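PDB 3LUR: putative bacterial transcription regulation protein from Staphylococcus aureus, which is of unknown function but probably takes part in transcription regulation as an effector-binding domain that recognises a small ligand. Local coordinates for residues Gln7-Leu12 and Ser95-Phe100; Gly16-Tyr21 and Lys69-Ile74; Lys50-Leu55 and Ala75-Asn80; Glu101-Val106 and Ser145-Thr150. One frame throughout, in Å; residues are numbered along the deposited sequence. Where two conformers were deposited one is given.

Contacts 1, 2 and 4 are antiparallel strand pairings of one barrel, whereas contact 3 fastens the loop 50-55 to the end of strand 70-77. Contacts 1 and 2 use opposite ends of strand 5-21, on opposite sides of the molecule's centre, and contacts 1 and 4 follow one another along strand 88-103. All four are partly buried: contact 2 lies nearest the centre and contact 4 farthest out. Backbone bonds dominate contacts 1 and 2, with an added hydroxyl pair in contact 2. Contact 3 relies on asparagine amides, a threonine hydroxyl and waters, and contact 4 passes from strand pairing to side chains bonding backbone atoms at a turn. Leu9 and Leu12 of contact 1 pack on Leu55 of contact 3.

Contact 1 of 4, residues Gln7-Leu12 and Ser95-Phe100; sequences QQLASL and SKYMVF
Gln7 O receives the backbone N-H of Tyr97 at 2.8 Å and also faces Lys96 CA at 3.4 Å in a weaker C-H...O contact. The return bond, from Gln7 N to Tyr97 O, completes the pair, and Leu9 and Ser95 exchange two more. Of these, Leu9 N to Ser95 O is the straightest, at 174° about the hydrogen. Between the two hydrogen-bonded pairs sit Gln8 and Lys96, a non-hydrogen-bonded pair whose side chains run side by side in the same direction.

On the other face, Leu9 and Tyr97 meet at about a right angle. Leu9 CD1 comes within 3.7 Å of Tyr97 CE1, approaching the ring obliquely, and the Tyr97 ring also meets Trp153 of strand 149-156 edge-to-face. Gln7 touches with its aliphatic part: CG lies 3.6 Å from Val99 CG2, and a bend at chi2 (-64°) then carries the amide away from strand 88-103. Ser95 OG donates to the carbonyl oxygen of the next residue, Lys96, and is also hydrogen-bonded to Lys130.

The two strands are the first and last in the order of the sheet, and their antiparallel pairing closes the barrel of this effector-binding domain.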
loop_
_atom_site.group_PDB
_atom_site.type_symbol
_atom_site.label_atom_id
_atom_site.label_comp_id
_atom_site.label_asym_id
_atom_site.label_seq_id
_atom_site.Cartn_x
_atom_site.Cartn_y
_atom_site.Cartn_z
ATOM N N GLN A 7 -14.469 -2.503 3.961
ATOM C CA GLN A 7 -14.035 -1.693 5.071
ATOM C C GLN A 7 -14.126 -0.252 4.606
ATOM O O GLN A 7 -14.255 0.012 3.411
ATOM C CB GLN A 7 -12.587 -2.006 5.465
ATOM C CG GLN A 7 -12.329 -3.423 5.941
ATOM C CD GLN A 7 -13.066 -3.769 7.235
ATOM O OE1 GLN A 7 -13.645 -2.899 7.888
ATOM N NE2 GLN A 7 -13.057 -5.057 7.598
ATOM N N GLN A 8 -14.123 0.679 5.539
ATOM C CA GLN A 8 -14.120 2.075 5.182
ATOM C C GLN A 8 -13.158 2.834 6.048
ATOM O O GLN A 8 -13.007 2.525 7.221
ATOM C CB GLN A 8 -15.520 2.664 5.263
ATOM C CG GLN A 8 -16.167 2.648 6.585
ATOM C CD GLN A 8 -17.550 3.247 6.509
ATOM O OE1 GLN A 8 -18.356 2.842 5.677
ATOM N NE2 GLN A 8 -17.834 4.221 7.369
ATOM N N LEU A 9 -12.480 3.810 5.453
ATOM C CA LEU A 9 -11.548 4.647 6.178
ATOM C C LEU A 9 -11.923 6.138 6.077
ATOM O O LEU A 9 -12.401 6.609 5.033
ATOM C CB LEU A 9 -10.141 4.472 5.628
ATOM C CG LEU A 9 -9.459 3.111 5.710
ATOM C CD1 LEU A 9 -8.100 3.256 5.054
ATOM C CD2 LEU A 9 -9.343 2.623 7.162
ATOM N N ALA A 10 -11.711 6.861 7.170
ATOM C CA ALA A 10 -11.770 8.307 7.173
ATOM C C ALA A 10 -10.527 8.780 6.409
ATOM O O ALA A 10 -9.671 7.966 6.026
ATOM C CB ALA A 10 -11.723 8.825 8.573
ATOM N N SER A 11 -10.403 10.074 6.186
ATOM C CA SER A 11 -9.219 10.559 5.513
ATOM C C SER A 11 -8.056 10.377 6.465
ATOM O O SER A 11 -8.177 10.620 7.662
ATOM C CB SER A 11 -9.349 12.012 5.087
ATOM O OG SER A 11 -10.359 12.137 4.094
ATOM N N LEU A 12 -6.929 9.949 5.940
ATOM C CA LEU A 12 -5.775 9.699 6.788
ATOM C C LEU A 12 -4.572 10.484 6.326
ATOM O O LEU A 12 -4.471 10.840 5.162
ATOM C CB LEU A 12 -5.443 8.212 6.775
ATOM C CG LEU A 12 -6.509 7.269 7.326
ATOM C CD1 LEU A 12 -6.097 5.859 7.058
ATOM C CD2 LEU A 12 -6.789 7.478 8.808
ATOM N N SER A 95 -12.479 6.674 1.896
ATOM C CA SER A 95 -13.038 5.787 0.898
ATOM C C SER A 95 -13.479 4.499 1.513
ATOM O O SER A 95 -13.011 4.114 2.613
ATOM C CB SER A 95 -11.987 5.471 -0.178
ATOM O OG SER A 95 -12.552 4.697 -1.219
ATOM N N LYS A 96 -14.380 3.840 0.812
ATOM C CA LYS A 96 -14.687 2.450 1.074
ATOM C C LYS A 96 -13.661 1.631 0.296
ATOM O O LYS A 96 -13.080 2.102 -0.710
ATOM C CB LYS A 96 -16.104 2.080 0.644
ATOM C CG LYS A 96 -17.216 2.660 1.515
ATOM C CD LYS A 96 -18.579 2.156 1.015
ATOM C CE LYS A 96 -19.726 2.629 1.903
ATOM N NZ LYS A 96 -21.048 2.231 1.337
ATOM N N TYR A 97 -13.428 0.414 0.768
ATOM C CA TYR A 97 -12.438 -0.459 0.194
ATOM C C TYR A 97 -12.908 -1.886 0.178
ATOM O O TYR A 97 -13.729 -2.293 1.013
ATOM C CB TYR A 97 -11.143 -0.455 1.047
ATOM C CG TYR A 97 -10.367 0.846 1.054
ATOM C CD1 TYR A 97 -10.679 1.865 1.934
ATOM C CD2 TYR A 97 -9.333 1.041 0.176
ATOM C CE1 TYR A 97 -9.958 3.068 1.917
ATOM C CE2 TYR A 97 -8.614 2.189 0.152
ATOM C CZ TYR A 97 -8.914 3.205 1.008
ATOM O OH TYR A 97 -8.167 4.326 0.916
HETATM N N MSE A 98 -12.407 -2.633 -0.812
HETATM C CA MSE A 98 -12.460 -4.075 -0.779
HETATM C C MSE A 98 -11.091 -4.464 -0.247
HETATM O O MSE A 98 -10.067 -3.987 -0.752
HETATM C CB MSE A 98 -12.689 -4.674 -2.158
HETATM C CG MSE A 98 -14.007 -4.309 -2.763
HETATM SE SE MSE A 98 -14.096 -5.052 -4.581
HETATM C CE MSE A 98 -12.678 -3.999 -5.368
ATOM N N VAL A 99 -11.062 -5.277 0.798
ATOM C CA VAL A 99 -9.819 -5.688 1.421
ATOM C C VAL A 99 -9.576 -7.171 1.233
ATOM O O VAL A 99 -10.381 -8.003 1.680
ATOM C CB VAL A 99 -9.787 -5.351 2.901
ATOM C CG1 VAL A 99 -8.390 -5.742 3.519
ATOM C CG2 VAL A 99 -10.081 -3.888 3.104
ATOM N N PHE A 100 -8.532 -7.486 0.473
ATOM C CA PHE A 100 -8.172 -8.862 0.139
ATOM C C PHE A 100 -6.990 -9.260 0.990
ATOM O O PHE A 100 -6.367 -8.408 1.612
ATOM C CB PHE A 100 -7.768 -8.976 -1.329
ATOM C CG PHE A 100 -8.815 -8.512 -2.278
ATOM C CD1 PHE A 100 -8.945 -7.177 -2.566
ATOM C CD2 PHE A 100 -9.656 -9.421 -2.909
ATOM C CE1 PHE A 100 -9.925 -6.728 -3.462
ATOM C CE2 PHE A 100 -10.636 -8.988 -3.791
ATOM C CZ PHE A 100 -10.773 -7.659 -4.074
#

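Contact 2 of 4, residues Gly16-Tyr21 and Lys69-Ile74; sequences GIKETY and KMSYMI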
loop_
_atom_site.group_PDB
_atom_site.type_symbol
_atom_site.label_atom_id
_atom_site.label_comp_id
_atom_site.label_asym_id
_atom_site.label_seq_id
_atom_site.Cartn_x
_atom_site.Cartn_y
_atom_site.Cartn_z
ATOM N N GLY A 16 5.711 9.291 4.769
ATOM C CA GLY A 16 6.611 8.325 4.183
ATOM C C GLY A 16 7.463 8.841 3.054
ATOM O O GLY A 16 7.722 10.052 2.944
ATOM N N ILE A 17 7.893 7.907 2.209
ATOM C CA ILE A 17 8.781 8.196 1.101
ATOM C C ILE A 17 8.213 7.582 -0.155
ATOM O O ILE A 17 7.799 6.424 -0.151
ATOM C CB ILE A 17 10.206 7.623 1.346
ATOM C CG1 ILE A 17 10.817 8.210 2.619
ATOM C CG2 ILE A 17 11.111 7.961 0.185
ATOM C CD1 ILE A 17 11.072 9.745 2.507
ATOM N N LYS A 18 8.261 8.349 -1.240
ATOM C CA LYS A 18 7.685 7.920 -2.496
ATOM C C LYS A 18 8.752 7.758 -3.572
ATOM O O LYS A 18 9.692 8.520 -3.636
ATOM C CB LYS A 18 6.629 8.939 -2.964
ATOM C CG LYS A 18 5.845 8.503 -4.193
ATOM C CD LYS A 18 4.732 9.493 -4.577
ATOM C CE LYS A 18 5.195 10.608 -5.491
ATOM N NZ LYS A 18 4.013 11.246 -6.167
ATOM N N GLU A 19 8.583 6.734 -4.405
ATOM C CA GLU A 19 9.426 6.528 -5.596
ATOM C C GLU A 19 8.464 6.406 -6.772
ATOM O O GLU A 19 7.394 5.859 -6.617
ATOM C CB GLU A 19 10.310 5.296 -5.479
ATOM C CG GLU A 19 11.498 5.542 -4.588
ATOM C CD GLU A 19 12.562 4.447 -4.665
ATOM O OE1 GLU A 19 12.333 3.381 -5.299
ATOM O OE2 GLU A 19 13.624 4.656 -4.061
ATOM N N THR A 20 8.836 6.957 -7.923
ATOM C CA THR A 20 7.968 6.923 -9.080
ATOM C C THR A 20 8.653 6.111 -10.149
ATOM O O THR A 20 9.846 6.284 -10.409
ATOM C CB THR A 20 7.644 8.340 -9.584
ATOM O OG1 THR A 20 7.014 9.076 -8.537
ATOM C CG2 THR A 20 6.706 8.312 -10.830
ATOM N N TYR A 21 7.890 5.204 -10.740
ATOM C CA TYR A 21 8.388 4.341 -11.780
ATOM C C TYR A 21 7.623 4.589 -13.073
ATOM O O TYR A 21 6.516 5.165 -13.065
ATOM C CB TYR A 21 8.227 2.912 -11.334
ATOM C CG TYR A 21 8.755 2.699 -9.940
ATOM C CD1 TYR A 21 10.108 2.692 -9.696
ATOM C CD2 TYR A 21 7.886 2.495 -8.865
ATOM C CE1 TYR A 21 10.604 2.488 -8.412
ATOM C CE2 TYR A 21 8.365 2.286 -7.599
ATOM C CZ TYR A 21 9.730 2.287 -7.382
ATOM O OH TYR A 21 10.220 2.076 -6.121
ATOM N N LYS A 69 2.388 6.698 -15.188
ATOM C CA LYS A 69 3.427 6.239 -14.275
ATOM C C LYS A 69 2.808 5.645 -13.029
ATOM O O LYS A 69 1.624 5.783 -12.787
ATOM C CB LYS A 69 4.391 7.378 -13.916
ATOM C CG LYS A 69 5.299 7.787 -15.079
ATOM C CD LYS A 69 6.136 9.008 -14.740
ATOM C CE LYS A 69 7.109 9.369 -15.865
ATOM N NZ LYS A 69 8.223 8.385 -15.988
HETATM N N MSE A 70 3.622 4.939 -12.255
HETATM C CA MSE A 70 3.156 4.338 -11.032
HETATM C C MSE A 70 4.135 4.699 -9.930
HETATM O O MSE A 70 5.342 4.427 -10.054
HETATM C CB MSE A 70 3.082 2.821 -11.195
HETATM C CG MSE A 70 2.752 2.057 -9.926
HETATM SE SE MSE A 70 0.940 2.308 -9.327
HETATM C CE MSE A 70 -0.047 1.502 -10.813
ATOM N N SER A 71 3.624 5.328 -8.876
ATOM C CA SER A 71 4.433 5.633 -7.701
ATOM C C SER A 71 4.120 4.643 -6.584
ATOM O O SER A 71 3.030 4.093 -6.511
ATOM C CB SER A 71 4.168 7.059 -7.219
ATOM O OG SER A 71 4.628 8.008 -8.156
ATOM N N TYR A 72 5.102 4.384 -5.741
ATOM C CA TYR A 72 4.917 3.539 -4.612
ATOM C C TYR A 72 5.426 4.319 -3.421
ATOM O O TYR A 72 6.545 4.829 -3.464
ATOM C CB TYR A 72 5.752 2.311 -4.760
ATOM C CG TYR A 72 5.514 1.240 -3.772
ATOM C CD1 TYR A 72 4.456 0.356 -3.941
ATOM C CD2 TYR A 72 6.373 1.034 -2.700
ATOM C CE1 TYR A 72 4.243 -0.688 -3.073
ATOM C CE2 TYR A 72 6.166 -0.014 -1.813
ATOM C CZ TYR A 72 5.107 -0.883 -2.017
ATOM O OH TYR A 72 4.879 -1.956 -1.190
HETATM N N MSE A 73 4.615 4.431 -2.392
HETATM C CA MSE A 73 5.030 5.126 -1.203
HETATM C C MSE A 73 5.039 4.193 -0.006
HETATM O O MSE A 73 4.035 3.543 0.331
HETATM C CB MSE A 73 4.136 6.351 -0.953
HETATM C CG MSE A 73 4.500 7.158 0.270
HETATM SE SE MSE A 73 3.089 8.498 0.522
HETATM C CE MSE A 73 3.787 9.379 2.067
ATOM N N ILE A 74 6.190 4.102 0.641
ATOM C CA ILE A 74 6.300 3.355 1.887
ATOM C C ILE A 74 5.904 4.371 2.951
ATOM O O ILE A 74 6.490 5.451 3.020
ATOM C CB ILE A 74 7.720 2.842 2.075
ATOM C CG1 ILE A 74 7.970 1.754 1.030
ATOM C CG2 ILE A 74 7.951 2.318 3.519
ATOM C CD1 ILE A 74 9.413 1.248 0.980
#
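Tyr21, Met73 and Ser71 give up the most surface here, and each meets the opposite strand differently. The Tyr21 ring presents its edge to Tyr72, with CE2 3.9 Å from Tyr72 CB in the plane of the ring. Its hydroxyl reaches back along its own strand to Glu19 OE1 at 2.6 Å, using the lone pair that faces away from the other carboxylate oxygen. Arg37 makes a salt bridge with that second oxygen, so the carboxylate is held at both ends and in turn fixes the phenol. From helix 24-41, His30 lies nearly parallel to the Tyr21 ring.

Ser71 faces the other side of the sheet. Its OG is hydrogen-bonded to Thr20 OG1 at 2.6 Å and also to Glu65, whose carboxylate takes Lys18 NZ as well. In the conformer given, Lys18 CD lies 3.6 Å from Ser71 CB.

Met73, a selenomethionine, is fully extended: with CG anti to the backbone N (chi1 -179°), the chain slants across to strand 5-21, and CE comes 3.3 Å from Gly16 N. Gly16 CA is itself close to Ile74 O, at 3.1 Å, in a C-H...O contact.

Between the strands, six backbone bonds join Ile17 to Ile74, Glu19 to Tyr72 and Tyr21 to Met70, two for each pair. Tyr72 sends its hydroxyl beyond this pairing to Glu136 and Trp35. The result is a regular antiparallel strand pair in the wall of the barrel of this probable effector-binding domain.

Contact 3 of 4, residues Lys50-Leu55 and Ala75-Asn80; sequences KNNGDL and AVTGDN
Asn52 and Thr77 carry most of the direct hydrogen bonding. Asn52 N gives a nearly straight bond to Thr77 O (2.8 Å, 173° at the hydrogen), and Thr77 OG1 donates to Asn52 OD1 at 2.9 Å. Asp54 N comes to that same amide oxygen from the opposite face of its plane, making an Asx turn; Asn51 OD1 forms another with Gly53 N. Asn52 ND2 donates to Asp79 OD1 at 3.0 Å; the carboxylate oxygen lies in the amide plane but is itself met from above the carboxylate. With its OG1 between the backbone N and carbonyl carbon (chi1 56°), Thr77 also accepts from Leu55 N, at 3.2 Å.

Water adds a second layer, one molecule joining Lys50 O to Asp79 N and another joining Leu55 O to Thr77 N.

Van der Waals contacts are fewer. Thr77 CG2 meets Leu55 CD1 at 3.8 Å, the two side chains at about a right angle, and in the conformer given Val76 CG1 rests 3.7 Å from Asn51 ND2, an amide nitrogen that is bonded to Gln48 and Gly57.

The loop thus connects helix 43-50 to strand 58-64 across the end of strand 70-77, with Leu55 packing on Leu9 and Leu12 of strand 5-21 and on Phe135 and Leu137 of strand 134-138.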
loop_
_atom_site.group_PDB
_atom_site.type_symbol
_atom_site.label_atom_id
_atom_site.label_comp_id
_atom_site.label_asym_id
_atom_site.label_seq_id
_atom_site.Cartn_x
_atom_site.Cartn_y
_atom_site.Cartn_z
ATOM N N LYS A 50 6.606 7.112 14.180
ATOM C CA LYS A 50 5.544 8.081 13.864
ATOM C C LYS A 50 4.188 7.428 13.655
ATOM O O LYS A 50 3.181 8.112 13.515
ATOM C CB LYS A 50 5.891 8.842 12.573
ATOM C CG LYS A 50 7.209 9.591 12.644
ATOM C CD LYS A 50 7.409 10.497 11.439
ATOM C CE LYS A 50 8.745 11.239 11.523
ATOM N NZ LYS A 50 8.850 12.047 12.775
ATOM N N ASN A 51 4.171 6.112 13.608
ATOM C CA ASN A 51 2.942 5.356 13.331
ATOM C C ASN A 51 1.925 5.559 14.445
ATOM O O ASN A 51 2.161 5.170 15.580
ATOM C CB ASN A 51 3.270 3.874 13.147
ATOM C CG ASN A 51 2.125 3.078 12.526
ATOM O OD1 ASN A 51 0.956 3.361 12.755
ATOM N ND2 ASN A 51 2.472 2.064 11.746
ATOM N N ASN A 52 0.800 6.181 14.117
ATOM C CA ASN A 52 -0.215 6.497 15.135
ATOM C C ASN A 52 -1.265 5.417 15.314
ATOM O O ASN A 52 -2.213 5.627 16.022
ATOM C CB ASN A 52 -0.895 7.847 14.839
ATOM C CG ASN A 52 -1.828 7.799 13.646
ATOM O OD1 ASN A 52 -1.981 6.763 12.999
ATOM N ND2 ASN A 52 -2.459 8.926 13.347
ATOM N N GLY A 53 -1.119 4.294 14.613
ATOM C CA GLY A 53 -2.055 3.176 14.735
ATOM C C GLY A 53 -3.365 3.241 13.944
ATOM O O GLY A 53 -4.142 2.295 14.000
ATOM N N ASP A 54 -3.611 4.315 13.188
ATOM C CA ASP A 54 -4.847 4.414 12.386
ATOM C C ASP A 54 -4.996 3.195 11.504
ATOM O O ASP A 54 -6.116 2.743 11.261
ATOM C CB ASP A 54 -4.870 5.668 11.516
ATOM C CG ASP A 54 -5.200 6.911 12.302
ATOM O OD1 ASP A 54 -5.776 6.797 13.394
ATOM O OD2 ASP A 54 -4.918 8.014 11.814
ATOM N N LEU A 55 -3.873 2.744 10.935
ATOM C CA LEU A 55 -3.796 1.459 10.235
ATOM C C LEU A 55 -2.706 0.667 10.945
ATOM O O LEU A 55 -1.616 1.189 11.212
ATOM C CB LEU A 55 -3.472 1.618 8.758
ATOM C CG LEU A 55 -4.640 2.151 7.921
ATOM C CD1 LEU A 55 -4.203 2.504 6.540
ATOM C CD2 LEU A 55 -5.792 1.117 7.898
ATOM N N ALA A 75 4.904 4.044 3.755
ATOM C CA ALA A 75 4.355 5.030 4.651
ATOM C C ALA A 75 3.626 4.429 5.836
ATOM O O ALA A 75 3.217 3.249 5.833
ATOM C CB ALA A 75 3.353 5.887 3.861
ATOM N N VAL A 76 3.424 5.275 6.829
ATOM C CA VAL A 76 2.625 4.922 8.000
ATOM C C VAL A 76 1.574 5.997 8.201
ATOM O O VAL A 76 1.749 7.140 7.774
ATOM C CB VAL A 76 3.456 4.817 9.304
ATOM C CG1 VAL A 76 4.505 3.724 9.189
ATOM C CG2 VAL A 76 4.109 6.170 9.683
ATOM N N THR A 77 0.477 5.629 8.855
ATOM C CA THR A 77 -0.529 6.610 9.221
ATOM C C THR A 77 0.032 7.357 10.404
ATOM O O THR A 77 0.512 6.751 11.391
ATOM C CB THR A 77 -1.842 5.981 9.612
ATOM O OG1 THR A 77 -1.622 5.050 10.675
ATOM C CG2 THR A 77 -2.489 5.300 8.433
ATOM N N GLY A 78 0.024 8.685 10.302
ATOM C CA GLY A 78 0.558 9.536 11.352
ATOM C C GLY A 78 -0.262 10.773 11.603
ATOM O O GLY A 78 -1.242 11.034 10.908
ATOM N N ASP A 79 0.137 11.524 12.624
ATOM C CA ASP A 79 -0.500 12.799 12.953
ATOM C C ASP A 79 0.165 13.906 12.157
ATOM O O ASP A 79 1.330 13.787 11.804
ATOM C CB ASP A 79 -0.348 13.111 14.444
ATOM C CG ASP A 79 -1.063 12.095 15.336
ATOM O OD1 ASP A 79 -2.007 11.440 14.854
ATOM O OD2 ASP A 79 -0.690 11.980 16.513
ATOM N N ASN A 80 -0.591 14.958 11.847
ATOM C CA ASN A 80 0.010 16.053 11.108
ATOM C C ASN A 80 0.627 17.083 12.050
ATOM O O ASN A 80 0.125 17.354 13.137
ATOM C CB ASN A 80 -0.961 16.689 10.116
ATOM C CG ASN A 80 -0.238 17.509 9.061
ATOM O OD1 ASN A 80 0.985 17.482 8.986
ATOM N ND2 ASN A 80 -0.985 18.230 8.246
HETATM O O HOH W 1 2.618 10.653 13.967
HETATM O O HOH W 2 -3.771 9.670 10.051
HETATM O O HOH W 3 0.066 2.855 9.437
#

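Contact 4 of 4, residues Glu101-Val106 and Ser145-Thr150; sequences EAQGAV and SEKYIT
Ile149 lays its CG2 methyl against the carboxylate end of Glu101, 3.7 Å from CD, with the extended glutamate chain alongside it as far back as CB. On the same side of the pairing, Gln103 reaches further. Its chain leaves with CG anti to the backbone N (chi1 -172°) and stays extended, which brings NE2 to Lys147 O at 3.1 Å. The carbonyl oxygen lies close to the amide plane of Gln103, but the nitrogen approaches it well off the C=O direction, at 109°.

The backbones pair in antiparallel fashion at Ala102 and Thr150, which exchange two bonds; Ala102 N to Thr150 O is 2.8 Å. Gly104 N continues the pattern to Tyr148 O, and the residues leading into strand 149-156 form a type I turn from Ser145 to Tyr148. Ser145 OG accepts Lys147 N inside it, an ST turn. Glu146 bends at chi2 (-47°) to bring OE1 to Ala105 N at 3.1 Å, the N-H arriving from above the carboxylate plane.

Near the Tyr148 ring, Val106 CG2 sits 3.7 Å from Tyr148 CD2, meeting the ring obliquely, and Gly104 O lies near the ring's edge. The Tyr148 hydroxyl bonds to Gln139 O. One water contacts Ala102 O, Gly104 O and Thr150 OG1.

The pairing marks where strand 88-103 ends and strand 149-156 begins. Strand 134-138 touches it through Tyr138, which packs on Val106, Tyr148 and Thr150, while helix 108-124 places Lys113 on Ala102 and Val110 on Thr150.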
loop_
_atom_site.group_PDB
_atom_site.type_symbol
_atom_site.label_atom_id
_atom_site.label_comp_id
_atom_site.label_asym_id
_atom_site.label_seq_id
_atom_site.Cartn_x
_atom_site.Cartn_y
_atom_site.Cartn_z
ATOM N N GLU A 101 -6.714 -10.557 1.048
ATOM C CA GLU A 101 -5.547 -11.082 1.757
ATOM C C GLU A 101 -4.659 -11.860 0.796
ATOM O O GLU A 101 -5.147 -12.671 -0.022
ATOM C CB GLU A 101 -5.949 -11.969 2.929
ATOM C CG GLU A 101 -6.491 -11.190 4.122
ATOM C CD GLU A 101 -6.747 -12.060 5.352
ATOM O OE1 GLU A 101 -6.787 -13.304 5.219
ATOM O OE2 GLU A 101 -6.877 -11.494 6.465
ATOM N N ALA A 102 -3.373 -11.563 0.851
ATOM C CA ALA A 102 -2.365 -12.318 0.149
ATOM C C ALA A 102 -1.668 -13.120 1.212
ATOM O O ALA A 102 -1.243 -12.574 2.207
ATOM C CB ALA A 102 -1.378 -11.396 -0.531
ATOM N N GLN A 103 -1.593 -14.418 1.031
ATOM C CA GLN A 103 -0.884 -15.240 1.978
ATOM C C GLN A 103 0.360 -15.816 1.335
ATOM O O GLN A 103 0.285 -16.559 0.355
ATOM C CB GLN A 103 -1.766 -16.355 2.554
ATOM C CG GLN A 103 -1.060 -17.068 3.694
ATOM C CD GLN A 103 -1.932 -18.004 4.475
ATOM O OE1 GLN A 103 -2.716 -18.740 3.903
ATOM N NE2 GLN A 103 -1.725 -18.052 5.813
ATOM N N GLY A 104 1.502 -15.504 1.918
ATOM C CA GLY A 104 2.743 -15.992 1.384
ATOM C C GLY A 104 3.876 -15.027 1.581
ATOM O O GLY A 104 3.700 -13.945 2.117
ATOM N N ALA A 105 5.048 -15.464 1.126
ATOM C CA ALA A 105 6.299 -14.748 1.290
ATOM C C ALA A 105 6.312 -13.452 0.525
ATOM O O ALA A 105 5.881 -13.402 -0.631
ATOM C CB ALA A 105 7.491 -15.652 0.847
ATOM N N VAL A 106 6.747 -12.385 1.192
ATOM C CA VAL A 106 6.832 -11.045 0.582
ATOM C C VAL A 106 8.196 -10.981 -0.118
ATOM O O VAL A 106 9.198 -11.392 0.460
ATOM C CB VAL A 106 6.675 -9.951 1.663
ATOM C CG1 VAL A 106 6.695 -8.575 1.064
ATOM C CG2 VAL A 106 5.395 -10.180 2.447
ATOM N N SER A 145 7.632 -15.951 5.514
ATOM C CA SER A 145 6.810 -17.147 5.640
ATOM C C SER A 145 5.765 -17.316 4.553
ATOM O O SER A 145 5.115 -16.346 4.139
ATOM C CB SER A 145 6.086 -17.143 6.989
ATOM O OG SER A 145 5.288 -18.319 7.166
ATOM N N GLU A 146 5.519 -18.581 4.176
ATOM C CA GLU A 146 4.463 -18.857 3.200
ATOM C C GLU A 146 3.108 -18.658 3.857
ATOM O O GLU A 146 2.096 -18.607 3.171
ATOM C CB GLU A 146 4.590 -20.261 2.581
ATOM C CG GLU A 146 5.775 -20.420 1.553
ATOM C CD GLU A 146 5.921 -19.274 0.455
ATOM O OE1 GLU A 146 4.988 -18.442 0.141
ATOM O OE2 GLU A 146 7.035 -19.216 -0.112
ATOM N N LYS A 147 3.100 -18.441 5.181
ATOM C CA LYS A 147 1.865 -18.216 5.932
ATOM C C LYS A 147 1.651 -16.745 6.281
ATOM O O LYS A 147 0.623 -16.388 6.852
ATOM C CB LYS A 147 1.841 -19.058 7.225
ATOM C CG LYS A 147 1.517 -20.556 7.046
ATOM C CD LYS A 147 2.712 -21.370 6.561
ATOM C CE LYS A 147 2.436 -22.890 6.650
ATOM N NZ LYS A 147 3.705 -23.710 6.524
ATOM N N TYR A 148 2.601 -15.878 5.933
ATOM C CA TYR A 148 2.455 -14.466 6.246
ATOM C C TYR A 148 1.288 -13.853 5.480
ATOM O O TYR A 148 1.084 -14.131 4.284
ATOM C CB TYR A 148 3.757 -13.680 5.958
ATOM C CG TYR A 148 3.630 -12.207 6.248
ATOM C CD1 TYR A 148 3.800 -11.713 7.548
ATOM C CD2 TYR A 148 3.272 -11.313 5.251
ATOM C CE1 TYR A 148 3.652 -10.360 7.826
ATOM C CE2 TYR A 148 3.131 -9.961 5.518
ATOM C CZ TYR A 148 3.304 -9.485 6.812
ATOM O OH TYR A 148 3.143 -8.132 7.043
ATOM N N ILE A 149 0.511 -13.032 6.170
ATOM C CA ILE A 149 -0.649 -12.378 5.546
ATOM C C ILE A 149 -0.456 -10.895 5.346
ATOM O O ILE A 149 -0.170 -10.159 6.293
ATOM C CB ILE A 149 -1.936 -12.605 6.370
ATOM C CG1 ILE A 149 -2.309 -14.086 6.320
ATOM C CG2 ILE A 149 -3.118 -11.744 5.780
ATOM C CD1 ILE A 149 -3.369 -14.485 7.345
ATOM N N THR A 150 -0.622 -10.463 4.090
ATOM C CA THR A 150 -0.567 -9.069 3.697
ATOM C C THR A 150 -1.991 -8.693 3.274
ATOM O O THR A 150 -2.641 -9.458 2.554
ATOM C CB THR A 150 0.360 -8.854 2.446
ATOM O OG1 THR A 150 1.689 -9.257 2.756
ATOM C CG2 THR A 150 0.373 -7.391 2.006
HETATM O O HOH W 4 1.749 -12.039 2.018
#